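PDB 2BKL: prolyl endopeptidase from Myxococcus xanthus, which probably hydrolyses oligopeptides after proline, and far less readily after alanine, as a serine peptidase of the S9A family. Local coordinates for residues I245-G248 with W249-D253; W493-A496 with G497-D500; D233-D237 with G238-F242. All coordinates share one frame; numbering follows the deposited sequence.

Interaction 1. Residues I245-G248 with W249-D253; sequences ILRG and WSEND. With ZAH (N-[(benzyloxy)carbonyl]-L-alanyl-L-proline), chain C.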
ATOM      1  N   ILE A 245       2.545   9.387  17.772  1.00  7.75           N
ATOM      2  CA  ILE A 245       3.491   8.283  17.890  1.00  8.18           C
ATOM      3  C   ILE A 245       2.710   7.026  17.525  1.00  7.90           C
ATOM      4  O   ILE A 245       1.820   6.602  18.280  1.00  7.79           O
ATOM      5  CB  ILE A 245       4.103   8.203  19.304  1.00 11.41           C
ATOM      6  CG1 ILE A 245       4.844   9.513  19.649  1.00 14.00           C
ATOM      7  CG2 ILE A 245       5.024   6.992  19.372  1.00 11.36           C
ATOM      8  CD1 ILE A 245       5.376   9.553  21.052  1.00 15.84           C
ATOM      9  N   LEU A 246       3.004   6.484  16.350  1.00  7.95           N
ATOM     10  CA  LEU A 246       2.285   5.351  15.798  1.00  8.19           C
ATOM     11  C   LEU A 246       3.025   4.067  16.190  1.00  9.71           C
ATOM     12  O   LEU A 246       4.193   3.899  15.862  1.00 10.72           O
ATOM     13  CB  LEU A 246       2.203   5.454  14.278  1.00 10.67           C
ATOM     14  CG  LEU A 246       1.579   6.752  13.745  1.00 11.33           C
ATOM     15  CD1 LEU A 246       1.600   6.785  12.201  1.00 14.29           C
ATOM     16  CD2 LEU A 246       0.146   6.889  14.237  1.00 13.69           C
ATOM     17  N   ARG A 247       2.378   3.192  16.951  1.00  9.79           N
ATOM     18  CA  ARG A 247       2.928   1.886  17.274  1.00 10.27           C
ATOM     19  C   ARG A 247       2.305   0.862  16.331  1.00 11.39           C
ATOM     20  O   ARG A 247       1.274   0.245  16.621  1.00 13.76           O
ATOM     21  CB  ARG A 247       2.698   1.547  18.736  1.00 13.31           C
ATOM     22  CG  ARG A 247       3.628   2.349  19.632  1.00 15.71           C
ATOM     23  CD  ARG A 247       3.558   1.940  21.094  1.00 17.47           C
ATOM     24  NE  ARG A 247       2.261   2.327  21.585  1.00 16.89           N
ATOM     25  CZ  ARG A 247       1.962   3.567  21.931  1.00 19.60           C
ATOM     26  NH1 ARG A 247       2.898   4.511  21.857  1.00 18.93           N
ATOM     27  NH2 ARG A 247       0.723   3.860  22.329  1.00 16.98           N
ATOM     28  N   GLY A 248       2.920   0.718  15.171  1.00  9.46           N
ATOM     29  CA  GLY A 248       2.411  -0.116  14.107  1.00 12.11           C
ATOM     30  C   GLY A 248       1.064   0.405  13.653  1.00 11.32           C
ATOM     31  O   GLY A 248       0.865   1.621  13.483  1.00 12.29           O
ATOM     32  N   TRP A 249       0.156  -0.536  13.417  1.00  9.27           N
ATOM     33  CA  TRP A 249      -1.153  -0.281  12.856  1.00  9.20           C
ATOM     34  C   TRP A 249      -2.251  -0.560  13.880  1.00 10.98           C
ATOM     35  O   TRP A 249      -3.421  -0.668  13.525  1.00 15.02           O
ATOM     36  CB  TRP A 249      -1.306  -1.152  11.586  1.00  9.52           C
ATOM     37  CG  TRP A 249      -0.517  -0.615  10.427  1.00  9.67           C
ATOM     38  CD1 TRP A 249      -1.007   0.109   9.377  1.00 10.72           C
ATOM     39  CD2 TRP A 249       0.924  -0.641  10.239  1.00  9.95           C
ATOM     40  NE1 TRP A 249       0.003   0.494   8.539  1.00 11.65           N
ATOM     41  CE2 TRP A 249       1.196   0.046   9.043  1.00 10.26           C
ATOM     42  CE3 TRP A 249       1.994  -1.233  10.919  1.00 10.29           C
ATOM     43  CZ2 TRP A 249       2.478   0.189   8.530  1.00 12.16           C
ATOM     44  CZ3 TRP A 249       3.295  -1.053  10.403  1.00  9.73           C
ATOM     45  CH2 TRP A 249       3.508  -0.366   9.227  1.00 10.94           C
ATOM     46  N   SER A 250      -1.917  -0.675  15.166  1.00 11.08           N
ATOM     47  CA  SER A 250      -2.926  -1.052  16.176  1.00 13.84           C
ATOM     48  C   SER A 250      -3.131  -0.078  17.290  1.00 12.74           C
ATOM     49  O   SER A 250      -4.171  -0.123  17.953  1.00 13.11           O
ATOM     50  CB  SER A 250      -2.561  -2.386  16.816  1.00 18.35           C
ATOM     51  OG  SER A 250      -2.292  -3.317  15.787  1.00 23.98           O
ATOM     52  N   GLU A 251      -2.157   0.785  17.539  1.00 11.08           N
ATOM     53  CA  GLU A 251      -2.309   1.757  18.614  1.00 11.86           C
ATOM     54  C   GLU A 251      -1.440   2.957  18.368  1.00  9.66           C
ATOM     55  O   GLU A 251      -0.467   2.878  17.626  1.00  8.56           O
ATOM     56  CB  GLU A 251      -2.081   1.121  20.000  1.00 15.86           C
ATOM     57  CG  GLU A 251      -0.663   0.778  20.339  1.00 18.07           C
ATOM     58  CD  GLU A 251      -0.474   0.275  21.779  1.00 18.67           C
ATOM     59  OE1 GLU A 251      -1.313  -0.470  22.336  1.00 20.26           O
ATOM     60  OE2 GLU A 251       0.567   0.613  22.359  1.00 21.66           O
ATOM     61  N   ASN A 252      -1.855   4.087  18.888  1.00  7.23           N
ATOM     62  CA  ASN A 252      -1.032   5.296  18.824  1.00  8.19           C
ATOM     63  C   ASN A 252      -1.336   6.255  19.954  1.00  8.62           C
ATOM     64  O   ASN A 252      -2.358   6.152  20.616  1.00  9.23           O
ATOM     65  CB  ASN A 252      -1.183   6.013  17.473  1.00  7.64           C
ATOM     66  CG  ASN A 252      -2.540   6.647  17.282  1.00  8.80           C
ATOM     67  OD1 ASN A 252      -3.470   5.967  16.835  1.00 12.26           O
ATOM     68  ND2 ASN A 252      -2.648   7.950  17.526  1.00 11.48           N
ATOM     69  N   ASP A 253      -0.405   7.175  20.160  1.00  8.35           N
ATOM     70  CA  ASP A 253      -0.575   8.309  21.048  1.00  8.45           C
ATOM     71  C   ASP A 253      -0.825   9.542  20.235  1.00  8.28           C
ATOM     72  O   ASP A 253      -0.388   9.649  19.079  1.00  9.04           O
ATOM     73  CB  ASP A 253       0.693   8.546  21.851  1.00  9.82           C
ATOM     74  CG  ASP A 253       1.079   7.369  22.705  1.00 11.17           C
ATOM     75  OD1 ASP A 253       0.191   6.577  23.096  1.00 12.26           O
ATOM     76  OD2 ASP A 253       2.273   7.175  23.030  1.00 15.56           O
TER
HETATM   77  C1  ZAH C1533       4.626  -4.683   2.308  1.00 16.72           C
HETATM   78  O2  ZAH C1533       3.501  -5.396   2.770  1.00 12.44           O
HETATM   79  C3  ZAH C1533       5.479  -4.090   3.454  1.00 12.82           C
HETATM   80  C4  ZAH C1533       6.073  -5.184   4.346  1.00 11.77           C
HETATM   81  C5  ZAH C1533       5.083  -5.402   5.483  1.00  9.40           C
HETATM   82  C6  ZAH C1533       4.291  -4.128   5.624  1.00  9.32           C
HETATM   83  N7  ZAH C1533       4.700  -3.343   4.466  1.00 10.44           N
HETATM   84  C8  ZAH C1533       4.313  -2.082   4.282  1.00 11.61           C
HETATM   85  O9  ZAH C1533       4.798  -1.435   3.236  1.00 12.23           O
HETATM   86  C10 ZAH C1533       3.580  -1.285   5.382  1.00  9.52           C
HETATM   87  C11 ZAH C1533       2.109  -1.650   5.179  1.00 10.36           C
HETATM   88  N14 ZAH C1533       3.731   0.138   5.214  1.00 12.44           N
HETATM   89  C15 ZAH C1533       4.856   0.745   5.510  1.00 13.25           C
HETATM   90  O16 ZAH C1533       5.858   0.105   6.054  1.00 10.27           O
HETATM   91  O17 ZAH C1533       4.951   2.153   5.257  1.00 17.86           O
HETATM   92  C18 ZAH C1533       6.276   2.706   5.461  1.00 22.51           C
HETATM   93  C19 ZAH C1533       6.396   4.128   4.903  1.00 25.48           C
HETATM   94  C20 ZAH C1533       5.646   5.158   5.487  1.00 27.08           C
HETATM   95  C21 ZAH C1533       5.737   6.455   4.982  1.00 27.90           C
HETATM   96  C22 ZAH C1533       6.594   6.723   3.912  1.00 28.90           C
HETATM   97  C23 ZAH C1533       7.363   5.705   3.341  1.00 27.53           C
HETATM   98  C24 ZAH C1533       7.260   4.405   3.837  1.00 28.07           C
HETATM   99  O   HOH W   1      -0.961   3.160  14.777  1.00 17.69           O
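Arg247 pairs with Glu251 and Asp253 along one face of a tight antiparallel hairpin. The arginine chain turns at CG-CD (chi3 -68°) and brings its guanidinium edge to both carboxylates. NE lies only 2.5 Å from Glu251 OE2, a short salt bridge that uses the anti lone pair of that oxygen. NH2 adds a weak bond to the same atom. The two terminal nitrogens grip Asp253 end-on: NH1 is 3.0 Å from OD2 and NH2 is 2.9 Å from OD1 of Asp253. Both oxygens lie near the guanidinium plane but are met from above the carboxylate. The two carboxylates therefore hold the guanidinium along two edges and should fix its rotation. Backbone NH groups of Gly272 and Gly270 hold Glu251 OE1 and Asp253 OD1.

Backbone bonds join the strands. Ile245 and Asp253 form a hydrogen-bonded pair, with both N-H groups used. Arg247 N donates to Glu251 O at 2.9 Å. A water links Gly248 O to Glu251 O, donating to both. Gly248 takes a positive phi of 62°, a conformation easiest for a residue without a side chain. Ser250 N is buried and has no partner in the model.

Apolar contact lies on the other face. Leu246 CD2 rests 3.6 Å from Asn252 CB, the two side chains running side by side. The amide oxygen of Asn252 accepts from Tyr275 N.

At the turn, Trp249 CB leads away from 245-248, and the indole lies beside the bound ligand. Its CZ2 is 3.5 Å from ZAH N14, the alanyl nitrogen, and the ring meets Phe456 edge-to-face. This is a beta hairpin with a three-residue turn in a propeller blade, and its tip forms part of the wall of the ligand pocket.

Interaction 2. Residues W493-A496 with G497-D500; sequences WHDA and GRLD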
ATOM      1  N   TRP A 493     -11.011  -7.960  12.999  1.00  5.77           N
ATOM      2  CA  TRP A 493     -10.566  -8.628  11.759  1.00  5.55           C
ATOM      3  C   TRP A 493      -9.042  -8.524  11.648  1.00  4.19           C
ATOM      4  O   TRP A 493      -8.357  -9.503  11.357  1.00  5.06           O
ATOM      5  CB  TRP A 493     -11.232  -7.989  10.566  1.00  6.01           C
ATOM      6  CG  TRP A 493     -11.313  -8.846   9.339  1.00  4.90           C
ATOM      7  CD1 TRP A 493     -10.719  -8.625   8.148  1.00  3.63           C
ATOM      8  CD2 TRP A 493     -12.122 -10.006   9.178  1.00  5.46           C
ATOM      9  NE1 TRP A 493     -11.055  -9.601   7.248  1.00  5.09           N
ATOM     10  CE2 TRP A 493     -11.925 -10.468   7.874  1.00  5.40           C
ATOM     11  CE3 TRP A 493     -12.983 -10.724  10.028  1.00  5.66           C
ATOM     12  CZ2 TRP A 493     -12.577 -11.568   7.374  1.00  5.30           C
ATOM     13  CZ3 TRP A 493     -13.622 -11.828   9.532  1.00  6.37           C
ATOM     14  CH2 TRP A 493     -13.406 -12.240   8.216  1.00  5.29           C
ATOM     15  N   HIS A 494      -8.518  -7.341  11.926  1.00  5.04           N
ATOM     16  CA  HIS A 494      -7.103  -7.080  11.881  1.00  4.10           C
ATOM     17  C   HIS A 494      -6.400  -7.926  12.964  1.00  5.28           C
ATOM     18  O   HIS A 494      -5.433  -8.639  12.690  1.00  5.09           O
ATOM     19  CB  HIS A 494      -6.839  -5.564  12.087  1.00  5.74           C
ATOM     20  CG  HIS A 494      -5.401  -5.191  12.144  1.00  6.07           C
ATOM     21  ND1 HIS A 494      -4.948  -4.159  12.934  1.00  9.32           N
ATOM     22  CD2 HIS A 494      -4.308  -5.717  11.542  1.00  7.00           C
ATOM     23  CE1 HIS A 494      -3.633  -4.063  12.811  1.00  8.88           C
ATOM     24  NE2 HIS A 494      -3.217  -4.997  11.967  1.00  8.27           N
ATOM     25  N   ASP A 495      -6.895  -7.816  14.185  1.00  5.16           N
ATOM     26  CA  ASP A 495      -6.256  -8.496  15.320  1.00  6.88           C
ATOM     27  C   ASP A 495      -6.255 -10.007  15.192  1.00  6.64           C
ATOM     28  O   ASP A 495      -5.310 -10.667  15.647  1.00  6.98           O
ATOM     29  CB  ASP A 495      -6.889  -8.088  16.650  1.00  7.48           C
ATOM     30  CG  ASP A 495      -6.477  -6.705  17.107  1.00 11.29           C
ATOM     31  OD1 ASP A 495      -5.554  -6.084  16.511  1.00 12.67           O
ATOM     32  OD2 ASP A 495      -7.093  -6.168  18.065  1.00 13.16           O
ATOM     33  N   ALA A 496      -7.279 -10.572  14.558  1.00  5.48           N
ATOM     34  CA  ALA A 496      -7.329 -12.015  14.369  1.00  5.65           C
ATOM     35  C   ALA A 496      -6.410 -12.511  13.252  1.00  7.00           C
ATOM     36  O   ALA A 496      -6.423 -13.710  12.937  1.00  5.74           O
ATOM     37  CB  ALA A 496      -8.749 -12.469  14.120  1.00  6.05           C
ATOM     38  N   GLY A 497      -5.607 -11.637  12.654  1.00  6.22           N
ATOM     39  CA  GLY A 497      -4.666 -12.039  11.631  1.00  5.66           C
ATOM     40  C   GLY A 497      -3.305 -11.421  11.807  1.00  6.91           C
ATOM     41  O   GLY A 497      -2.639 -11.148  10.831  1.00  7.52           O
ATOM     42  N   ARG A 498      -2.913 -11.162  13.042  1.00  6.15           N
ATOM     43  CA  ARG A 498      -1.575 -10.630  13.306  1.00  6.85           C
ATOM     44  C   ARG A 498      -0.969 -11.269  14.560  1.00  7.70           C
ATOM     45  O   ARG A 498      -1.637 -11.994  15.320  1.00  5.91           O
ATOM     46  CB  ARG A 498      -1.635  -9.110  13.420  1.00  8.26           C
ATOM     47  CG  ARG A 498      -2.279  -8.605  14.650  1.00  8.81           C
ATOM     48  CD  ARG A 498      -2.565  -7.112  14.565  1.00 13.47           C
ATOM     49  NE  ARG A 498      -2.949  -6.585  15.862  1.00 13.71           N
ATOM     50  CZ  ARG A 498      -2.114  -6.097  16.774  1.00 16.94           C
ATOM     51  NH1 ARG A 498      -0.822  -6.012  16.549  1.00 22.70           N
ATOM     52  NH2 ARG A 498      -2.600  -5.682  17.923  1.00 19.08           N
ATOM     53  N   LEU A 499       0.316 -11.001  14.780  1.00  6.38           N
ATOM     54  CA  LEU A 499       1.024 -11.560  15.908  1.00  5.45           C
ATOM     55  C   LEU A 499       0.848 -13.081  16.007  1.00  6.80           C
ATOM     56  O   LEU A 499       1.096 -13.790  15.050  1.00  5.67           O
ATOM     57  CB  LEU A 499       0.670 -10.805  17.203  1.00  6.80           C
ATOM     58  CG  LEU A 499       0.972  -9.319  17.153  1.00  8.27           C
ATOM     59  CD1 LEU A 499       0.389  -8.602  18.356  1.00 12.21           C
ATOM     60  CD2 LEU A 499       2.483  -9.037  17.041  1.00  8.39           C
ATOM     61  N   ASP A 500       0.402 -13.589  17.155  1.00  7.62           N
ATOM     62  CA  ASP A 500       0.271 -15.026  17.352  1.00  8.37           C
ATOM     63  C   ASP A 500      -0.834 -15.649  16.503  1.00  6.34           C
ATOM     64  O   ASP A 500      -0.886 -16.870  16.368  1.00  8.97           O
ATOM     65  CB  ASP A 500      -0.047 -15.321  18.824  1.00 11.15           C
ATOM     66  CG  ASP A 500      -1.249 -14.528  19.335  1.00 16.30           C
ATOM     67  OD1 ASP A 500      -1.148 -13.275  19.450  1.00 22.61           O
ATOM     68  OD2 ASP A 500      -2.353 -15.041  19.624  1.00 24.79           O
TER
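His494 and Arg498 meet where the helix 491-495 ends and the chain turns away. This is the tightly packed part. Arg498 CD sits over one face of the imidazole, 3.7 Å from the ring centroid and displaced toward the rim, a CH-pi contact. The buried ring is also held by Glu577, which takes a hydrogen bond from His494 NE2. In the backbone, Gly497 N donates to His494 O at 3.0 Å and closes the last turn.

Asp495 lies on the looser, more open side and is partly exposed. Its OD1 takes the NE of Arg498 at 2.7 Å in a salt bridge whose hydrogen bond is nearly straight (N-H...O 163°). NH2 of Arg498 adds a weak bond to the same oxygen. The extended arginine chain runs alongside Asp495, and Asp495 OD2 pairs with Lys491. Replacing Arg498 with alanine would probably leave Asp495 OD1 without its charged mate and one face of His494 without its methylene cover.

The turn links helix 491-495 to helix 503-518. Ala496 O accepts from Asn504 of the second helix, and Trp493 NE1 bonds to Asn482 O just beyond strand 477-481.

Interaction 3. Residues D233-D237 with G238-F242; sequences DLSRD and GKYLF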
ATOM      1  N   ASP A 233       0.680  16.716  12.103  1.00  8.01           N
ATOM      2  CA  ASP A 233      -0.380  17.326  11.300  1.00  8.56           C
ATOM      3  C   ASP A 233      -0.682  18.705  11.862  1.00  8.13           C
ATOM      4  O   ASP A 233      -0.323  19.001  12.996  1.00  8.97           O
ATOM      5  CB  ASP A 233      -1.635  16.457  11.321  1.00  8.53           C
ATOM      6  CG  ASP A 233      -2.552  16.675  10.106  1.00 10.48           C
ATOM      7  OD1 ASP A 233      -2.193  17.474   9.198  1.00 11.46           O
ATOM      8  OD2 ASP A 233      -3.668  16.093   9.989  1.00 14.23           O
ATOM      9  N   LEU A 234      -1.318  19.543  11.066  1.00  7.13           N
ATOM     10  CA  LEU A 234      -1.570  20.941  11.419  1.00  7.77           C
ATOM     11  C   LEU A 234      -2.993  21.286  11.009  1.00  8.14           C
ATOM     12  O   LEU A 234      -3.409  20.976   9.907  1.00  9.00           O
ATOM     13  CB  LEU A 234      -0.585  21.885  10.709  1.00  9.13           C
ATOM     14  CG  LEU A 234      -0.689  23.362  11.112  1.00  8.71           C
ATOM     15  CD1 LEU A 234      -0.223  23.609  12.547  1.00 10.49           C
ATOM     16  CD2 LEU A 234       0.094  24.267  10.139  1.00  9.22           C
ATOM     17  N   SER A 235      -3.735  21.942  11.898  1.00  8.74           N
ATOM     18  CA  SER A 235      -5.071  22.386  11.550  1.00  8.90           C
ATOM     19  C   SER A 235      -5.005  23.487  10.498  1.00 10.02           C
ATOM     20  O   SER A 235      -4.008  24.169  10.350  1.00 10.63           O
ATOM     21  CB  SER A 235      -5.820  22.888  12.807  1.00  7.65           C
ATOM     22  OG  SER A 235      -5.215  24.035  13.356  1.00 10.46           O
ATOM     23  N   ARG A 236      -6.091  23.616   9.748  1.00 13.27           N
ATOM     24  CA  ARG A 236      -6.218  24.687   8.748  1.00 16.63           C
ATOM     25  C   ARG A 236      -5.948  26.086   9.246  1.00 16.99           C
ATOM     26  O   ARG A 236      -5.296  26.876   8.562  1.00 18.62           O
ATOM     27  CB  ARG A 236      -7.617  24.673   8.157  1.00 18.31           C
ATOM     28  CG  ARG A 236      -7.762  23.735   7.052  1.00 19.66           C
ATOM     29  CD  ARG A 236      -6.928  24.061   5.806  1.00 20.61           C
ATOM     30  NE  ARG A 236      -7.148  25.363   5.162  1.00 20.65           N
ATOM     31  CZ  ARG A 236      -8.257  25.706   4.506  1.00 19.69           C
ATOM     32  NH1 ARG A 236      -9.294  24.872   4.459  1.00 19.44           N
ATOM     33  NH2 ARG A 236      -8.356  26.888   3.899  1.00 19.64           N
ATOM     34  N   ASP A 237      -6.431  26.423  10.433  1.00 16.21           N
ATOM     35  CA  ASP A 237      -6.209  27.755  10.982  1.00 18.33           C
ATOM     36  C   ASP A 237      -4.816  27.950  11.575  1.00 15.00           C
ATOM     37  O   ASP A 237      -4.481  29.029  12.078  1.00 15.76           O
ATOM     38  CB  ASP A 237      -7.310  28.127  12.010  1.00 19.57           C
ATOM     39  CG  ASP A 237      -7.426  27.143  13.191  1.00 23.09           C
ATOM     40  OD1 ASP A 237      -6.468  26.394  13.510  1.00 18.51           O
ATOM     41  OD2 ASP A 237      -8.477  27.082  13.872  1.00 21.84           O
ATOM     42  N   GLY A 238      -3.988  26.890  11.535  1.00 14.66           N
ATOM     43  CA  GLY A 238      -2.641  26.969  12.064  1.00 14.00           C
ATOM     44  C   GLY A 238      -2.548  26.970  13.583  1.00 13.14           C
ATOM     45  O   GLY A 238      -1.470  27.085  14.149  1.00 13.48           O
ATOM     46  N   LYS A 239      -3.678  26.815  14.257  1.00 12.23           N
ATOM     47  CA  LYS A 239      -3.706  27.015  15.698  1.00 13.98           C
ATOM     48  C   LYS A 239      -3.428  25.746  16.491  1.00 11.46           C
ATOM     49  O   LYS A 239      -3.111  25.819  17.669  1.00 12.40           O
ATOM     50  CB  LYS A 239      -5.045  27.617  16.144  1.00 19.36           C
ATOM     51  CG  LYS A 239      -5.230  29.083  15.732  1.00 21.84           C
ATOM     52  CD  LYS A 239      -4.208  30.022  16.380  1.00 26.10           C
ATOM     53  CE  LYS A 239      -4.499  31.502  16.093  1.00 26.80           C
ATOM     54  NZ  LYS A 239      -3.393  32.129  15.288  1.00 28.78           N
ATOM     55  N   TYR A 240      -3.531  24.588  15.844  1.00  8.56           N
ATOM     56  CA  TYR A 240      -3.342  23.313  16.533  1.00  8.85           C
ATOM     57  C   TYR A 240      -2.375  22.450  15.750  1.00  7.83           C
ATOM     58  O   TYR A 240      -2.613  22.056  14.607  1.00  9.24           O
ATOM     59  CB  TYR A 240      -4.688  22.605  16.778  1.00  7.79           C
ATOM     60  CG  TYR A 240      -5.701  23.461  17.515  1.00  8.87           C
ATOM     61  CD1 TYR A 240      -5.658  23.589  18.901  1.00  8.58           C
ATOM     62  CD2 TYR A 240      -6.687  24.157  16.821  1.00  9.12           C
ATOM     63  CE1 TYR A 240      -6.551  24.380  19.563  1.00 10.15           C
ATOM     64  CE2 TYR A 240      -7.602  24.951  17.490  1.00 10.03           C
ATOM     65  CZ  TYR A 240      -7.509  25.056  18.860  1.00  9.32           C
ATOM     66  OH  TYR A 240      -8.401  25.859  19.584  1.00 12.15           O
ATOM     67  N   LEU A 241      -1.266  22.164  16.402  1.00  7.30           N
ATOM     68  CA  LEU A 241      -0.261  21.236  15.909  1.00  7.69           C
ATOM     69  C   LEU A 241      -0.359  19.896  16.637  1.00  8.07           C
ATOM     70  O   LEU A 241      -0.373  19.839  17.846  1.00 10.17           O
ATOM     71  CB  LEU A 241       1.116  21.856  16.106  1.00  9.87           C
ATOM     72  CG  LEU A 241       2.324  20.989  15.794  1.00 11.09           C
ATOM     73  CD1 LEU A 241       2.427  20.711  14.316  1.00 11.45           C
ATOM     74  CD2 LEU A 241       3.559  21.695  16.327  1.00 12.34           C
ATOM     75  N   PHE A 242      -0.447  18.815  15.868  1.00  7.06           N
ATOM     76  CA  PHE A 242      -0.543  17.455  16.392  1.00  7.17           C
ATOM     77  C   PHE A 242       0.701  16.631  16.035  1.00  8.22           C
ATOM     78  O   PHE A 242       1.251  16.751  14.928  1.00  9.68           O
ATOM     79  CB  PHE A 242      -1.762  16.744  15.799  1.00  9.32           C
ATOM     80  CG  PHE A 242      -3.048  17.379  16.163  1.00 10.84           C
ATOM     81  CD1 PHE A 242      -3.612  17.143  17.393  1.00 10.57           C
ATOM     82  CD2 PHE A 242      -3.675  18.226  15.283  1.00 11.29           C
ATOM     83  CE1 PHE A 242      -4.807  17.765  17.752  1.00 11.81           C
ATOM     84  CE2 PHE A 242      -4.840  18.862  15.622  1.00 13.01           C
ATOM     85  CZ  PHE A 242      -5.402  18.632  16.867  1.00 10.52           C
TER
HETATM   86  O   HOH W   2      -2.212  30.387  13.366  1.00 33.23           O
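Asp233 pairs with Phe242 through two backbone bonds, Asp233 N to Phe242 O and Phe242 N to Asp233 O, both 2.9 Å. Their side chains share one face of the sheet, where Phe242 packs on Val254 and Trp256 and meets Phe284 edge-to-face. Leu234 and Leu241 follow as a non-hydrogen-bonded pair on the other face. Leu234 CG stands anti to the backbone N (chi1 -175°). Together with the bend at chi2, this sets CD1 of Leu234 3.5 Å from Tyr240 O and 4.2 Å from Leu241 CB.

Ser235 begins the turn. Its N donates to Tyr240 O at 2.9 Å, and its O accepts from Gly238 N. The second bond closes a type I beta turn from Ser235 to Gly238. The whole forms the beta hairpin between strands 229-234 and 241-247, two neighbours in a four-stranded antiparallel blade of the propeller domain. Ser235 OG works in both directions. It accepts from Tyr240 N at 3.1 Å and donates to Asp237 OD1 at 2.7 Å. It also lies at the edge of the Tyr240 ring, whose OH bonds to Asp282.

Arg236 points away from the second segment. Its guanidinium forms salt bridges with Glu372 and Asp373 and makes a cation-pi contact with Trp130.

Asp237 bends inward with chi1 58°, CG between the backbone N and the carbonyl carbon. OD1 then takes Lys239 N at 2.9 Å, an Asx turn. Lys239 N and Ser235 OG reach this oxygen from opposite faces of the carboxylate, so two bonds hold the group in place. Gly238, between Asp237 and Lys239 in the chain, has a positive phi of 74°. A water accepts from Lys239 NZ and donates to Asp237 O.

In the fold
Along the chain the order is interaction 3, interaction 1, interaction 2. Interactions 3 and 1 lie at the two ends of strand 241-247, in one four-stranded propeller blade, with centres about 20 Å apart. Interaction 2 belongs to the hydrolase domain, at the C-terminal end of helix 491-495. Its centre is about 15 Å from that of interaction 1, and the two touch: Ser250 OG packs 3.0 Å from Arg498 CZ. Interactions 2 and 3 stay apart, with nearest atoms about 20 Å from each other. One end of the blade thus faces the catalytic domain and the ligand, while the other lies remote from it. Interactions 1 and 2 meet across the interdomain boundary beside the ligand pocket.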